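Local coordinates for protein fungal protease inhibitor-1 (PDB 3BT4) that inhibits trypsin, chymotrypsin and proteases of the fungi Aspergillus oryzae and Rhizopus oryzae, acting as a serine protease inhibitor of the silkworm Antheraea mylitta, at residues Ala27-Asn32 with Cys39-Val44; Thr45-Arg50 with Gly77-Val82. All blocks are in the same frame, centred on the assembly; numbering follows the deposited sequence.

Both contacts lie at the surface of this small, disulfide-rich chain, and both draw on strand 40-47, contact 1 on its first part and contact 2 on its end and the turn beyond. Their centres are about 18 Å apart, yet they touch where Arg30 NH2 packs on Leu46 CD2 at 3.6 Å. Contact 1 is regular antiparallel pairing within one sheet, carried by four backbone hydrogen bonds. Contact 2 instead joins that sheet's central strand to the separate hairpin 73-80; its touching parts, residues 47-50 and 78-81, run 87° apart, with a single backbone hydrogen bond, the side chain of Cys79 packed against Leu47 and Arg48, and two long salt bridges that share the Glu49 carboxylate. The area buried falls accordingly, from 478 to 326 Å².

Contact 1: Ala27-Asn32 with Cys39-Val44; sequences ATYRAN and CCPACV
Thr28 O accepts the amide of Val44 in the shortest bond of this pairing, with Val44 N 2.8 Å from Thr28 O and an angle of 169° at the hydrogen. The same oxygen also meets Cys43 CA in a weaker CA-H...O contact. In return, Thr28 N reaches a lone pair of Val44 O, in the carbonyl plane, at 3.1 Å. Two residues further along, Arg30 N donates a hydrogen bond to Ala42 O at 2.9 Å. Ala42 N donates one to Arg30 O at 3.0 Å. Two hydrogen-bonded pairs thus flank the non-hydrogen-bonded pair Tyr29-Cys43, which establishes strands 28-30 and 40-44 as antiparallel neighbours, 155° between their directions. Further on, a classic beta bulge sets Cys39 and Cys40 together opposite Ser34 of strand 33-34.

The two faces differ in chemistry. On that of Thr28, Arg30 and Val44, the CG2 branch of Val44 lies over one face of the Arg30 guanidinium and also touches Arg30 CG at 3.7 Å, the side chains crossing at about a right angle. The charged end of Arg30 is salt-bridged to Glu70. On the opposite face, Tyr29 has its CG anti to the backbone N (chi1 178°), which lays the ring alongside Pro41, pointing the same way; Pro41 CB comes to the Tyr29 ring at an oblique angle, 3.5 Å from Tyr29 CE1. The amide nitrogen of Ala31 sits above a face of this ring, toward its rim. Cys43, on the Tyr29 face, is tied to Cys23 by a disulfide, while Cys39 and Cys40 bond to Cys9 and Cys14.

Contact 2: Thr45-Arg50 with Gly77-Val82; sequences TLLRER and GVCTKV
Cys79 loses 93 Å² to segment 45-50, more than any other residue here, and meets it with both backbone and side chain. Its carbonyl oxygen receives the amide of Arg50, Arg50 N to Cys79 O being 2.7 Å with a nearly straight 173° at the hydrogen and the donor in the carbonyl plane. Glu49 CA adds a CA-H...O contact to that oxygen at 3.5 Å. The side chain of Cys79 points toward the other segment: its CB rests on Arg48 O, and its SG lies against Leu47 CB at 3.7 Å.

Glu49 buries 62 Å². With CG anti to the backbone N (chi1 -172°) and the chain extended beyond, its carboxylate is carried out to Lys81, whose side chain it crosses at a slant. Glu49 OE2 lies 3.3 Å from Lys81 CB, whereas the salt bridge from Glu49 OE1 to Lys81 NZ is long, at 4.0 Å. Arg50 NE makes another long salt bridge to Glu49 OE2, so one carboxylate links two cations in a loose network.

Arg50, with 57 Å², also offers its backbone to Val78, whose CG1 branch sits 3.6 Å from Arg50 O.

A disulfide from Cys79 to Cys68 fastens strand 78-80, the antiparallel partner of strand 73-75, to strand 66-68, which itself runs parallel beside strand 40-47 in the three-stranded sheet.

Contact 1: Ala27-Asn32 with Cys39-Val44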
loop_
_atom_site.group_PDB
_atom_site.type_symbol
_atom_site.label_atom_id
_atom_site.label_comp_id
_atom_site.label_asym_id
_atom_site.label_seq_id
_atom_site.Cartn_x
_atom_site.Cartn_y
_atom_site.Cartn_z
ATOM N N ALA A 27 7.052 -11.642 -3.431
ATOM C CA ALA A 27 6.529 -10.637 -2.488
ATOM C C ALA A 27 7.658 -9.978 -1.703
ATOM O O ALA A 27 8.660 -10.629 -1.375
ATOM C CB ALA A 27 5.509 -11.255 -1.537
ATOM N N THR A 28 7.511 -8.676 -1.435
ATOM C CA THR A 28 8.578 -7.878 -0.803
ATOM C C THR A 28 8.051 -7.064 0.384
ATOM O O THR A 28 6.890 -6.644 0.409
ATOM C CB THR A 28 9.324 -6.946 -1.796
ATOM O OG1 THR A 28 8.422 -5.960 -2.307
ATOM C CG2 THR A 28 9.926 -7.730 -2.957
ATOM N N TYR A 29 8.922 -6.860 1.367
ATOM C CA TYR A 29 8.564 -6.164 2.591
ATOM C C TYR A 29 8.459 -4.673 2.370
ATOM O O TYR A 29 9.312 -4.076 1.713
ATOM C CB TYR A 29 9.628 -6.406 3.643
ATOM C CG TYR A 29 9.385 -5.697 4.950
ATOM C CD1 TYR A 29 8.394 -6.131 5.824
ATOM C CD2 TYR A 29 10.150 -4.593 5.310
ATOM C CE1 TYR A 29 8.197 -5.502 7.043
ATOM C CE2 TYR A 29 9.948 -3.944 6.528
ATOM C CZ TYR A 29 8.973 -4.404 7.385
ATOM O OH TYR A 29 8.773 -3.767 8.590
ATOM N N ARG A 30 7.407 -4.086 2.934
ATOM C CA ARG A 30 7.278 -2.642 3.034
ATOM C C ARG A 30 6.941 -2.330 4.475
ATOM O O ARG A 30 6.003 -2.886 5.015
ATOM C CB ARG A 30 6.158 -2.114 2.135
ATOM C CG ARG A 30 6.346 -2.403 0.658
ATOM C CD ARG A 30 5.925 -1.228 -0.163
ATOM N NE ARG A 30 6.354 -1.324 -1.558
ATOM C CZ ARG A 30 5.795 -0.628 -2.550
ATOM N NH1 ARG A 30 4.790 0.203 -2.295
ATOM N NH2 ARG A 30 6.236 -0.767 -3.794
ATOM N N ALA A 31 7.689 -1.409 5.073
ATOM C CA ALA A 31 7.511 -1.061 6.474
ATOM C C ALA A 31 6.146 -0.438 6.777
ATOM O O ALA A 31 5.602 -0.614 7.872
ATOM C CB ALA A 31 8.638 -0.124 6.916
ATOM N N ASN A 32 5.598 0.299 5.820
ATOM C CA ASN A 32 4.338 1.032 6.026
ATOM C C ASN A 32 3.423 0.879 4.825
ATOM O O ASN A 32 3.598 1.572 3.829
ATOM C CB ASN A 32 4.625 2.520 6.263
ATOM C CG ASN A 32 5.402 2.768 7.550
ATOM O OD1 ASN A 32 4.815 2.895 8.616
ATOM N ND2 ASN A 32 6.713 2.836 7.451
ATOM N N CYS A 39 -0.047 2.158 8.746
ATOM C CA CYS A 39 0.742 1.931 9.968
ATOM C C CYS A 39 1.355 0.538 10.068
ATOM O O CYS A 39 2.328 0.336 10.811
ATOM C CB CYS A 39 -0.108 2.225 11.209
ATOM S SG CYS A 39 -0.670 3.950 11.256
ATOM N N CYS A 40 0.804 -0.409 9.308
ATOM C CA CYS A 40 1.283 -1.796 9.340
ATOM C C CYS A 40 2.158 -2.196 8.146
ATOM O O CYS A 40 1.858 -1.859 6.995
ATOM C CB CYS A 40 0.121 -2.778 9.485
ATOM S SG CYS A 40 -0.708 -2.747 11.112
ATOM N N PRO A 41 3.238 -2.943 8.423
ATOM C CA PRO A 41 4.078 -3.523 7.368
ATOM C C PRO A 41 3.295 -4.538 6.535
ATOM O O PRO A 41 2.306 -5.072 6.999
ATOM C CB PRO A 41 5.190 -4.227 8.165
ATOM C CG PRO A 41 4.564 -4.460 9.542
ATOM C CD PRO A 41 3.728 -3.282 9.770
ATOM N N ALA A 42 3.734 -4.791 5.306
ATOM C CA ALA A 42 3.076 -5.777 4.443
ATOM C C ALA A 42 4.071 -6.464 3.525
ATOM O O ALA A 42 5.111 -5.900 3.189
ATOM C CB ALA A 42 2.011 -5.109 3.619
ATOM N N CYS A 43 3.746 -7.687 3.122
ATOM C CA CYS A 43 4.451 -8.341 2.029
ATOM C C CYS A 43 3.625 -8.042 0.781
ATOM O O CYS A 43 2.494 -8.509 0.646
ATOM C CB CYS A 43 4.589 -9.841 2.291
ATOM S SG CYS A 43 5.343 -10.199 3.952
ATOM N N VAL A 44 4.168 -7.203 -0.098
ATOM C CA VAL A 44 3.388 -6.717 -1.241
ATOM C C VAL A 44 3.745 -7.369 -2.587
ATOM O O VAL A 44 4.873 -7.805 -2.820
ATOM C CB VAL A 44 3.406 -5.164 -1.333
ATOM C CG1 VAL A 44 3.068 -4.560 0.029
ATOM C CG2 VAL A 44 4.736 -4.654 -1.797
#

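Contact 2: Thr45-Arg50 with Gly77-Val82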
loop_
_atom_site.group_PDB
_atom_site.type_symbol
_atom_site.label_atom_id
_atom_site.label_comp_id
_atom_site.label_asym_id
_atom_site.label_seq_id
_atom_site.Cartn_x
_atom_site.Cartn_y
_atom_site.Cartn_z
ATOM N N THR A 45 2.737 -7.440 -3.450
ATOM C CA THR A 45 2.885 -7.871 -4.826
ATOM C C THR A 45 2.789 -6.650 -5.748
ATOM O O THR A 45 1.963 -5.774 -5.541
ATOM C CB THR A 45 1.799 -8.922 -5.145
ATOM O OG1 THR A 45 2.083 -10.104 -4.384
ATOM C CG2 THR A 45 1.730 -9.275 -6.654
ATOM N N LEU A 46 3.647 -6.576 -6.765
ATOM C CA LEU A 46 3.555 -5.453 -7.707
ATOM C C LEU A 46 2.930 -5.834 -9.039
ATOM O O LEU A 46 3.157 -6.937 -9.569
ATOM C CB LEU A 46 4.906 -4.746 -7.908
ATOM C CG LEU A 46 5.619 -4.205 -6.656
ATOM C CD1 LEU A 46 6.951 -3.571 -7.015
ATOM C CD2 LEU A 46 4.738 -3.231 -5.867
ATOM N N LEU A 47 2.136 -4.900 -9.565
ATOM C CA LEU A 47 1.381 -5.106 -10.795
ATOM C C LEU A 47 1.887 -4.232 -11.929
ATOM O O LEU A 47 2.385 -3.125 -11.716
ATOM C CB LEU A 47 -0.106 -4.850 -10.552
ATOM C CG LEU A 47 -0.746 -5.480 -9.306
ATOM C CD1 LEU A 47 -2.016 -4.765 -8.995
ATOM C CD2 LEU A 47 -1.002 -6.958 -9.453
ATOM N N ARG A 48 1.759 -4.760 -13.139
ATOM C CA ARG A 48 2.210 -4.100 -14.345
ATOM C C ARG A 48 1.159 -3.140 -14.906
ATOM O O ARG A 48 -0.019 -3.213 -14.561
ATOM C CB ARG A 48 2.537 -5.150 -15.413
ATOM C CG ARG A 48 3.540 -6.221 -15.017
ATOM C CD ARG A 48 4.922 -5.662 -15.010
ATOM N NE ARG A 48 5.941 -6.699 -15.154
ATOM C CZ ARG A 48 6.402 -7.131 -16.328
ATOM N NH1 ARG A 48 5.917 -6.634 -17.465
ATOM N NH2 ARG A 48 7.353 -8.054 -16.359
ATOM N N GLU A 49 1.597 -2.271 -15.814
ATOM C CA GLU A 49 0.700 -1.375 -16.529
ATOM C C GLU A 49 -0.433 -2.128 -17.230
ATOM O O GLU A 49 -0.194 -3.119 -17.922
ATOM C CB GLU A 49 1.489 -0.549 -17.547
ATOM C CG GLU A 49 0.653 0.535 -18.191
ATOM C CD GLU A 49 1.449 1.464 -19.108
ATOM O OE1 GLU A 49 2.614 1.145 -19.460
ATOM O OE2 GLU A 49 0.881 2.509 -19.488
ATOM N N ARG A 50 -1.652 -1.624 -17.036
ATOM C CA ARG A 50 -2.898 -2.162 -17.617
ATOM C C ARG A 50 -3.539 -3.248 -16.774
ATOM O O ARG A 50 -4.747 -3.461 -16.873
ATOM C CB ARG A 50 -2.729 -2.671 -19.059
ATOM C CG ARG A 50 -2.299 -1.636 -20.060
ATOM C CD ARG A 50 -3.079 -0.339 -19.936
ATOM N NE ARG A 50 -2.334 0.737 -20.598
ATOM C CZ ARG A 50 -2.367 0.990 -21.913
ATOM N NH1 ARG A 50 -3.130 0.257 -22.726
ATOM N NH2 ARG A 50 -1.639 1.984 -22.412
ATOM N N GLY A 77 -9.555 1.152 -11.920
ATOM C CA GLY A 77 -9.380 -0.288 -11.651
ATOM C C GLY A 77 -8.281 -0.933 -12.478
ATOM O O GLY A 77 -8.211 -2.144 -12.571
ATOM N N VAL A 78 -7.408 -0.107 -13.043
ATOM C CA VAL A 78 -6.357 -0.526 -13.949
ATOM C C VAL A 78 -5.062 0.220 -13.551
ATOM O O VAL A 78 -5.099 1.415 -13.256
ATOM C CB VAL A 78 -6.803 -0.200 -15.422
ATOM C CG1 VAL A 78 -5.643 0.037 -16.343
ATOM C CG2 VAL A 78 -7.702 -1.297 -15.974
ATOM N N CYS A 79 -3.930 -0.477 -13.505
ATOM C CA CYS A 79 -2.634 0.204 -13.315
ATOM C C CYS A 79 -2.291 1.114 -14.502
ATOM O O CYS A 79 -1.992 0.650 -15.601
ATOM C CB CYS A 79 -1.512 -0.793 -13.041
ATOM S SG CYS A 79 -1.702 -1.679 -11.481
ATOM N N THR A 80 -2.326 2.415 -14.245
ATOM C CA THR A 80 -2.275 3.440 -15.282
ATOM C C THR A 80 -1.004 4.290 -15.218
ATOM O O THR A 80 -0.606 4.750 -14.148
ATOM C CB THR A 80 -3.478 4.378 -15.135
ATOM O OG1 THR A 80 -4.675 3.606 -15.127
ATOM C CG2 THR A 80 -3.542 5.393 -16.260
ATOM N N LYS A 81 -0.369 4.483 -16.368
ATOM C CA LYS A 81 0.715 5.450 -16.476
ATOM C C LYS A 81 0.150 6.863 -16.328
ATOM O O LYS A 81 -0.586 7.356 -17.192
ATOM C CB LYS A 81 1.477 5.302 -17.800
ATOM C CG LYS A 81 2.762 6.129 -17.856
ATOM C CD LYS A 81 3.503 5.945 -19.176
ATOM C CE LYS A 81 4.080 4.530 -19.338
ATOM N NZ LYS A 81 4.657 4.292 -20.702
ATOM N N VAL A 82 0.463 7.486 -15.203
ATOM C CA VAL A 82 0.137 8.882 -14.978
ATOM C C VAL A 82 1.425 9.669 -15.129
ATOM O O VAL A 82 2.431 9.376 -14.469
ATOM C CB VAL A 82 -0.441 9.132 -13.562
ATOM C CG1 VAL A 82 -0.383 10.618 -13.200
ATOM C CG2 VAL A 82 -1.859 8.615 -13.466
#